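Local coordinates for positive phenol-degradative gene regulator (Ralstonia sp. E2, PDB 5FRY), which senses phenols through this N-terminal domain and, as a transcription activator of the enhancer-binding ATPase family, probably switches on phenol-degradation genes, at residues 94-108 with 154-166. Numbering follows the deposited sequence.
Sequences MLEMGPCLHTIEGVV and QIGYATGYTSALM. With ERH (3,4-dimethylphenol), chain D.
Helix 97-104 and helix 154-166 run roughly antiparallel, at 143°. The closest approach of their axes is 10.4 Å. G98 and Y161 bring their CA atoms within 6.5 Å. The rings of Y157 and Y161 reach across from helix 154-166 to helix 97-104. Both have CG anti to the backbone N (chi1 179°), which aims the rings at helix 97-104. G98 has no side chain, and its CA sits over one face of the Y161 ring as a CH-pi contact, 3.5 Å from the centroid. Y161 OH donates to M94 O at 2.6 Å, tilted from the carbonyl plane. M94 O also accepts from M97 N, so it is gripped twice. One turn back, Y157 and H102 stack face to face, centroids 3.9 Å apart and planes at 11°. The hydroxyl of Y157 lies against L101 CB and is hydrogen-bonded to D78. At the far end L165 CD2 packs on L95 CA at 3.6 Å, and L165 CD1 meets M94 CB.

The two helices form part of the phenol pocket. P99, H102, Y157, A158, Y161 and T162 line the bound dimethylphenol. Ligand atom C09 lies 3.3 Å from Y161 CD1. T162 OG1 is hydrogen-bonded to the hydroxyl of Y172, in strand 170-176. Helix 60-84 packs against L101, M97 and both tyrosines, helix 15-20 touches M97 and L101, and strand 123-131 meets L95 and Q154.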
ATOM      1  N   MET A  94       3.624 -10.328 -23.569  1.00 40.11           N
ATOM      2  CA  MET A  94       2.590 -10.421 -22.550  1.00 43.17           C
ATOM      3  C   MET A  94       3.206 -10.586 -21.161  1.00 38.87           C
ATOM      4  O   MET A  94       2.869  -9.862 -20.222  1.00 38.31           O
ATOM      5  CB  MET A  94       1.649 -11.592 -22.850  1.00 42.82           C
ATOM      6  CG  MET A  94       0.940 -11.497 -24.182  1.00 52.95           C
ATOM      7  SD  MET A  94      -0.007  -9.964 -24.345  1.00 57.13           S
ATOM      8  CE  MET A  94      -0.920  -9.954 -22.797  1.00 49.13           C
ATOM      9  N   LEU A  95       4.093 -11.567 -21.044  1.00 40.23           N
ATOM     10  CA  LEU A  95       4.796 -11.844 -19.801  1.00 36.43           C
ATOM     11  C   LEU A  95       5.523 -10.601 -19.310  1.00 38.31           C
ATOM     12  O   LEU A  95       5.428 -10.232 -18.136  1.00 36.97           O
ATOM     13  CB  LEU A  95       5.780 -12.999 -20.006  1.00 36.80           C
ATOM     14  CG  LEU A  95       6.660 -13.488 -18.854  1.00 33.31           C
ATOM     15  CD1 LEU A  95       7.831 -12.537 -18.590  1.00 35.25           C
ATOM     16  CD2 LEU A  95       5.843 -13.692 -17.592  1.00 37.03           C
ATOM     17  N   GLU A  96       6.217  -9.940 -20.235  1.00 35.81           N
ATOM     18  CA  GLU A  96       7.081  -8.816 -19.903  1.00 41.75           C
ATOM     19  C   GLU A  96       6.322  -7.631 -19.314  1.00 38.31           C
ATOM     20  O   GLU A  96       6.937  -6.703 -18.776  1.00 33.33           O
ATOM     21  CB  GLU A  96       7.867  -8.367 -21.147  1.00 44.02           C
ATOM     22  CG  GLU A  96       8.831  -7.207 -20.873  1.00 45.40           C
ATOM     23  CD  GLU A  96       9.790  -6.923 -22.025  1.00 49.72           C
ATOM     24  OE1 GLU A  96       9.315  -6.697 -23.158  1.00 55.21           O
ATOM     25  OE2 GLU A  96      11.020  -6.921 -21.792  1.00 52.34           O
ATOM     26  N   MET A  97       4.999  -7.654 -19.410  1.00 39.90           N
ATOM     27  CA  MET A  97       4.216  -6.567 -18.853  1.00 37.82           C
ATOM     28  C   MET A  97       4.189  -6.681 -17.326  1.00 34.76           C
ATOM     29  O   MET A  97       4.138  -5.665 -16.634  1.00 37.87           O
ATOM     30  CB  MET A  97       2.806  -6.550 -19.447  1.00 33.94           C
ATOM     31  CG  MET A  97       2.730  -5.841 -20.801  1.00 41.02           C
ATOM     32  SD  MET A  97       1.109  -5.888 -21.640  1.00 49.30           S
ATOM     33  CE  MET A  97       1.020  -7.615 -22.067  1.00 45.73           C
ATOM     34  N   GLY A  98       4.234  -7.912 -16.821  1.00 32.65           N
ATOM     35  CA  GLY A  98       4.373  -8.182 -15.399  1.00 32.50           C
ATOM     36  C   GLY A  98       5.494  -7.382 -14.761  1.00 35.25           C
ATOM     37  O   GLY A  98       5.242  -6.456 -13.981  1.00 28.84           O
ATOM     38  N   PRO A  99       6.741  -7.738 -15.091  1.00 33.78           N
ATOM     39  CA  PRO A  99       7.925  -7.003 -14.639  1.00 35.42           C
ATOM     40  C   PRO A  99       7.808  -5.472 -14.810  1.00 34.35           C
ATOM     41  O   PRO A  99       8.257  -4.758 -13.917  1.00 34.22           O
ATOM     42  CB  PRO A  99       9.041  -7.582 -15.513  1.00 34.02           C
ATOM     43  CG  PRO A  99       8.592  -8.986 -15.777  1.00 37.36           C
ATOM     44  CD  PRO A  99       7.099  -8.959 -15.843  1.00 34.23           C
ATOM     45  N   CYS A 100       7.260  -5.013 -15.912  1.00 34.24           N
ATOM     46  CA  CYS A 100       7.055  -3.608 -16.157  1.00 35.85           C
ATOM     47  C   CYS A 100       6.106  -3.014 -15.116  1.00 35.91           C
ATOM     48  O   CYS A 100       6.428  -2.048 -14.465  1.00 36.55           O
ATOM     49  CB  CYS A 100       6.509  -3.381 -17.543  1.00 38.18           C
ATOM     50  SG  CYS A 100       7.659  -3.583 -18.950  1.00 38.05           S
ATOM     51  N   LEU A 101       4.950  -3.616 -14.953  1.00 31.32           N
ATOM     52  CA  LEU A 101       3.991  -3.111 -13.994  1.00 29.01           C
ATOM     53  C   LEU A 101       4.576  -3.073 -12.595  1.00 30.77           C
ATOM     54  O   LEU A 101       4.391  -2.124 -11.899  1.00 32.95           O
ATOM     55  CB  LEU A 101       2.706  -3.894 -14.053  1.00 26.93           C
ATOM     56  CG  LEU A 101       1.723  -3.555 -15.141  1.00 32.32           C
ATOM     57  CD1 LEU A 101       0.727  -4.652 -15.438  1.00 32.22           C
ATOM     58  CD2 LEU A 101       1.022  -2.268 -14.794  1.00 39.48           C
ATOM     59  N   HIS A 102       5.295  -4.124 -12.213  1.00 26.82           N
ATOM     60  CA  HIS A 102       5.927  -4.176 -10.900  1.00 33.31           C
ATOM     61  C   HIS A 102       6.839  -2.971 -10.684  1.00 31.93           C
ATOM     62  O   HIS A 102       6.926  -2.434  -9.579  1.00 33.82           O
ATOM     63  CB  HIS A 102       6.723  -5.473 -10.739  1.00 32.29           C
ATOM     64  CG  HIS A 102       6.517  -6.148  -9.418  1.00 24.08           C
ATOM     65  ND1 HIS A 102       7.146  -7.326  -9.079  1.00 23.68           N
ATOM     66  CD2 HIS A 102       5.752  -5.810  -8.354  1.00 27.96           C
ATOM     67  CE1 HIS A 102       6.777  -7.685  -7.862  1.00 25.00           C
ATOM     68  NE2 HIS A 102       5.932  -6.782  -7.399  1.00 23.98           N
ATOM     69  N   THR A 103       7.514  -2.551 -11.749  1.00 32.48           N
ATOM     70  CA  THR A 103       8.402  -1.425 -11.697  1.00 36.30           C
ATOM     71  C   THR A 103       7.639  -0.127 -11.594  1.00 34.43           C
ATOM     72  O   THR A 103       7.933   0.666 -10.745  1.00 33.29           O
ATOM     73  CB  THR A 103       9.365  -1.410 -12.886  1.00 36.61           C
ATOM     74  OG1 THR A 103       9.985  -2.668 -13.013  1.00 35.13           O
ATOM     75  CG2 THR A 103      10.450  -0.416 -12.687  1.00 37.33           C
ATOM     76  N   ILE A 104       6.621   0.050 -12.427  1.00 35.69           N
ATOM     77  CA  ILE A 104       5.822   1.269 -12.413  1.00 34.70           C
ATOM     78  C   ILE A 104       5.244   1.511 -11.035  1.00 31.63           C
ATOM     79  O   ILE A 104       5.118   2.652 -10.595  1.00 32.92           O
ATOM     80  CB  ILE A 104       4.678   1.218 -13.435  1.00 32.89           C
ATOM     81  CG1 ILE A 104       5.249   1.285 -14.858  1.00 40.29           C
ATOM     82  CG2 ILE A 104       3.680   2.357 -13.188  1.00 32.28           C
ATOM     83  CD1 ILE A 104       4.247   0.920 -15.964  1.00 42.24           C
ATOM     84  N   GLU A 105       4.929   0.418 -10.356  1.00 32.56           N
ATOM     85  CA  GLU A 105       4.336   0.454  -9.030  1.00 32.01           C
ATOM     86  C   GLU A 105       5.381   0.733  -7.947  1.00 29.57           C
ATOM     87  O   GLU A 105       5.046   0.819  -6.761  1.00 26.88           O
ATOM     88  CB  GLU A 105       3.585  -0.868  -8.761  1.00 28.26           C
ATOM     89  CG  GLU A 105       2.295  -0.950  -9.567  1.00 26.49           C
ATOM     90  CD  GLU A 105       1.717  -2.335  -9.727  1.00 27.54           C
ATOM     91  OE1 GLU A 105       2.059  -3.298  -8.977  1.00 25.77           O
ATOM     92  OE2 GLU A 105       0.905  -2.471 -10.655  1.00 27.62           O
ATOM     93  N   GLY A 106       6.643   0.902  -8.356  1.00 31.44           N
ATOM     94  CA  GLY A 106       7.720   1.243  -7.430  1.00 29.71           C
ATOM     95  C   GLY A 106       8.054   0.139  -6.443  1.00 30.93           C
ATOM     96  O   GLY A 106       8.557   0.386  -5.355  1.00 29.62           O
ATOM     97  N   VAL A 107       7.770  -1.097  -6.819  1.00 28.36           N
ATOM     98  CA  VAL A 107       8.009  -2.233  -5.939  1.00 26.53           C
ATOM     99  C   VAL A 107       9.445  -2.743  -6.029  1.00 28.34           C
ATOM    100  O   VAL A 107      10.101  -3.030  -5.012  1.00 34.66           O
ATOM    101  CB  VAL A 107       7.038  -3.394  -6.282  1.00 28.97           C
ATOM    102  CG1 VAL A 107       7.501  -4.682  -5.663  1.00 27.41           C
ATOM    103  CG2 VAL A 107       5.590  -3.049  -5.825  1.00 25.68           C
ATOM    104  N   VAL A 108       9.912  -2.867  -7.260  1.00 31.26           N
ATOM    105  CA  VAL A 108      11.234  -3.400  -7.561  1.00 36.53           C
ATOM    106  C   VAL A 108      11.595  -3.015  -8.974  1.00 36.76           C
ATOM    107  O   VAL A 108      10.728  -2.716  -9.798  1.00 37.63           O
ATOM    108  CB  VAL A 108      11.313  -4.945  -7.427  1.00 39.59           C
ATOM    109  CG1 VAL A 108      12.631  -5.504  -8.015  1.00 36.81           C
ATOM    110  CG2 VAL A 108      11.227  -5.351  -5.994  1.00 36.82           C
ATOM    111  N   GLN A 154       6.370  -9.506  -3.169  1.00 25.48           N
ATOM    112  CA  GLN A 154       6.934  -9.433  -4.508  1.00 27.55           C
ATOM    113  C   GLN A 154       6.821 -10.778  -5.189  1.00 26.87           C
ATOM    114  O   GLN A 154       6.507 -10.847  -6.373  1.00 30.41           O
ATOM    115  CB  GLN A 154       8.384  -8.995  -4.479  1.00 29.03           C
ATOM    116  CG  GLN A 154       8.508  -7.500  -4.178  1.00 24.51           C
ATOM    117  CD  GLN A 154       9.920  -7.071  -3.943  1.00 32.61           C
ATOM    118  OE1 GLN A 154      10.157  -6.039  -3.313  1.00 28.84           O
ATOM    119  NE2 GLN A 154      10.881  -7.838  -4.474  1.00 36.23           N
ATOM    120  N   ILE A 155       7.096 -11.837  -4.436  1.00 23.67           N
ATOM    121  CA  ILE A 155       6.963 -13.215  -4.959  1.00 27.94           C
ATOM    122  C   ILE A 155       5.517 -13.596  -5.272  1.00 31.53           C
ATOM    123  O   ILE A 155       5.226 -14.139  -6.341  1.00 32.19           O
ATOM    124  CB  ILE A 155       7.531 -14.250  -3.960  1.00 30.10           C
ATOM    125  CG1 ILE A 155       9.057 -14.242  -4.009  1.00 34.52           C
ATOM    126  CG2 ILE A 155       6.965 -15.637  -4.253  1.00 29.09           C
ATOM    127  CD1 ILE A 155       9.618 -14.690  -5.341  1.00 32.21           C
ATOM    128  N   GLY A 156       4.610 -13.320  -4.331  1.00 31.42           N
ATOM    129  CA  GLY A 156       3.196 -13.569  -4.541  1.00 28.00           C
ATOM    130  C   GLY A 156       2.721 -12.953  -5.843  1.00 29.56           C
ATOM    131  O   GLY A 156       1.945 -13.555  -6.613  1.00 27.90           O
ATOM    132  N   TYR A 157       3.218 -11.756  -6.097  1.00 26.66           N
ATOM    133  CA  TYR A 157       2.860 -10.992  -7.277  1.00 28.30           C
ATOM    134  C   TYR A 157       3.298 -11.716  -8.546  1.00 29.21           C
ATOM    135  O   TYR A 157       2.483 -11.881  -9.478  1.00 27.51           O
ATOM    136  CB  TYR A 157       3.459  -9.593  -7.199  1.00 26.43           C
ATOM    137  CG  TYR A 157       3.152  -8.744  -8.411  1.00 25.24           C
ATOM    138  CD1 TYR A 157       3.779  -9.000  -9.642  1.00 28.15           C
ATOM    139  CD2 TYR A 157       2.210  -7.719  -8.347  1.00 27.22           C
ATOM    140  CE1 TYR A 157       3.494  -8.249 -10.758  1.00 26.39           C
ATOM    141  CE2 TYR A 157       1.926  -6.949  -9.460  1.00 21.92           C
ATOM    142  CZ  TYR A 157       2.583  -7.216 -10.659  1.00 31.02           C
ATOM    143  OH  TYR A 157       2.332  -6.457 -11.783  1.00 28.69           O
ATOM    144  N   ALA A 158       4.559 -12.164  -8.579  1.00 28.17           N
ATOM    145  CA  ALA A 158       5.102 -12.898  -9.730  1.00 31.29           C
ATOM    146  C   ALA A 158       4.292 -14.151 -10.004  1.00 27.99           C
ATOM    147  O   ALA A 158       3.941 -14.445 -11.153  1.00 27.77           O
ATOM    148  CB  ALA A 158       6.558 -13.267  -9.519  1.00 26.29           C
ATOM    149  N   THR A 159       4.009 -14.898  -8.947  1.00 27.32           N
ATOM    150  CA  THR A 159       3.202 -16.102  -9.035  1.00 26.14           C
ATOM    151  C   THR A 159       1.813 -15.811  -9.616  1.00 29.19           C
ATOM    152  O   THR A 159       1.370 -16.464 -10.589  1.00 26.15           O
ATOM    153  CB  THR A 159       3.081 -16.751  -7.642  1.00 29.55           C
ATOM    154  OG1 THR A 159       4.399 -17.069  -7.165  1.00 30.94           O
ATOM    155  CG2 THR A 159       2.243 -18.001  -7.682  1.00 31.89           C
ATOM    156  N   GLY A 160       1.149 -14.810  -9.044  1.00 26.78           N
ATOM    157  CA  GLY A 160      -0.240 -14.508  -9.355  1.00 25.91           C
ATOM    158  C   GLY A 160      -0.393 -14.054 -10.785  1.00 29.22           C
ATOM    159  O   GLY A 160      -1.252 -14.558 -11.507  1.00 27.71           O
ATOM    160  N   TYR A 161       0.469 -13.134 -11.190  1.00 22.92           N
ATOM    161  CA  TYR A 161       0.469 -12.585 -12.540  1.00 25.42           C
ATOM    162  C   TYR A 161       0.751 -13.671 -13.564  1.00 29.18           C
ATOM    163  O   TYR A 161      -0.003 -13.836 -14.506  1.00 29.32           O
ATOM    164  CB  TYR A 161       1.508 -11.468 -12.671  1.00 26.04           C
ATOM    165  CG  TYR A 161       1.582 -10.877 -14.070  1.00 27.21           C
ATOM    166  CD1 TYR A 161       2.292 -11.520 -15.086  1.00 28.98           C
ATOM    167  CD2 TYR A 161       0.932  -9.689 -14.376  1.00 27.00           C
ATOM    168  CE1 TYR A 161       2.344 -10.995 -16.373  1.00 26.89           C
ATOM    169  CE2 TYR A 161       0.995  -9.152 -15.649  1.00 30.37           C
ATOM    170  CZ  TYR A 161       1.704  -9.806 -16.641  1.00 33.71           C
ATOM    171  OH  TYR A 161       1.759  -9.258 -17.902  1.00 36.05           O
ATOM    172  N   THR A 162       1.843 -14.412 -13.370  1.00 28.92           N
ATOM    173  CA  THR A 162       2.226 -15.429 -14.349  1.00 27.27           C
ATOM    174  C   THR A 162       1.165 -16.499 -14.414  1.00 27.87           C
ATOM    175  O   THR A 162       0.796 -16.972 -15.492  1.00 31.12           O
ATOM    176  CB  THR A 162       3.570 -16.063 -13.999  1.00 31.47           C
ATOM    177  OG1 THR A 162       4.512 -15.020 -13.694  1.00 32.59           O
ATOM    178  CG2 THR A 162       4.082 -16.954 -15.173  1.00 28.54           C
ATOM    179  N   SER A 163       0.685 -16.905 -13.254  1.00 26.94           N
ATOM    180  CA  SER A 163      -0.381 -17.907 -13.203  1.00 24.35           C
ATOM    181  C   SER A 163      -1.631 -17.463 -13.950  1.00 31.49           C
ATOM    182  O   SER A 163      -2.216 -18.258 -14.675  1.00 28.77           O
ATOM    183  CB  SER A 163      -0.732 -18.250 -11.764  1.00 30.21           C
ATOM    184  OG  SER A 163       0.336 -18.960 -11.166  1.00 27.63           O
ATOM    185  N   ALA A 164      -2.040 -16.205 -13.793  1.00 30.65           N
ATOM    186  CA  ALA A 164      -3.278 -15.761 -14.439  1.00 25.91           C
ATOM    187  C   ALA A 164      -3.088 -15.682 -15.949  1.00 30.79           C
ATOM    188  O   ALA A 164      -3.979 -16.036 -16.742  1.00 29.79           O
ATOM    189  CB  ALA A 164      -3.712 -14.422 -13.862  1.00 26.66           C
ATOM    190  N   LEU A 165      -1.894 -15.271 -16.336  1.00 29.05           N
ATOM    191  CA  LEU A 165      -1.505 -15.175 -17.723  1.00 27.91           C
ATOM    192  C   LEU A 165      -1.472 -16.571 -18.365  1.00 31.29           C
ATOM    193  O   LEU A 165      -1.915 -16.727 -19.498  1.00 34.36           O
ATOM    194  CB  LEU A 165      -0.135 -14.483 -17.839  1.00 27.79           C
ATOM    195  CG  LEU A 165       0.525 -14.514 -19.219  1.00 36.97           C
ATOM    196  CD1 LEU A 165      -0.257 -13.678 -20.216  1.00 36.37           C
ATOM    197  CD2 LEU A 165       1.973 -14.024 -19.133  1.00 31.35           C
ATOM    198  N   MET A 166      -0.999 -17.575 -17.620  1.00 29.13           N
ATOM    199  CA  MET A 166      -0.909 -18.957 -18.134  1.00 35.06           C
ATOM    200  C   MET A 166      -2.195 -19.795 -17.989  1.00 31.05           C
ATOM    201  O   MET A 166      -2.362 -20.796 -18.686  1.00 35.55           O
ATOM    202  CB  MET A 166       0.224 -19.711 -17.435  1.00 32.53           C
ATOM    203  CG  MET A 166       1.641 -19.177 -17.659  1.00 37.92           C
ATOM    204  SD  MET A 166       2.327 -19.513 -19.298  1.00 36.48           S
ATOM    205  CE  MET A 166       2.024 -21.289 -19.444  1.00 39.13           C
TER
HETATM  206  O01 ERH D1209       8.152  -8.761 -10.370  1.00 33.33           O
HETATM  207  C02 ERH D1209       8.677 -11.618 -12.787  1.00 38.02           C
HETATM  208  C03 ERH D1209       6.258 -11.120 -12.583  1.00 39.04           C
HETATM  209  C04 ERH D1209       7.414 -11.909 -13.157  1.00 40.55           C
HETATM  210  C05 ERH D1209       8.939 -10.502 -11.800  1.00 34.71           C
HETATM  211  C06 ERH D1209       6.490 -10.125 -11.703  1.00 37.10           C
HETATM  212  C07 ERH D1209       7.909  -9.799 -11.289  1.00 37.84           C
HETATM  213  C08 ERH D1209       9.834 -12.407 -13.361  1.00 40.86           C
HETATM  214  C09 ERH D1209       4.839 -11.446 -12.997  1.00 38.61           C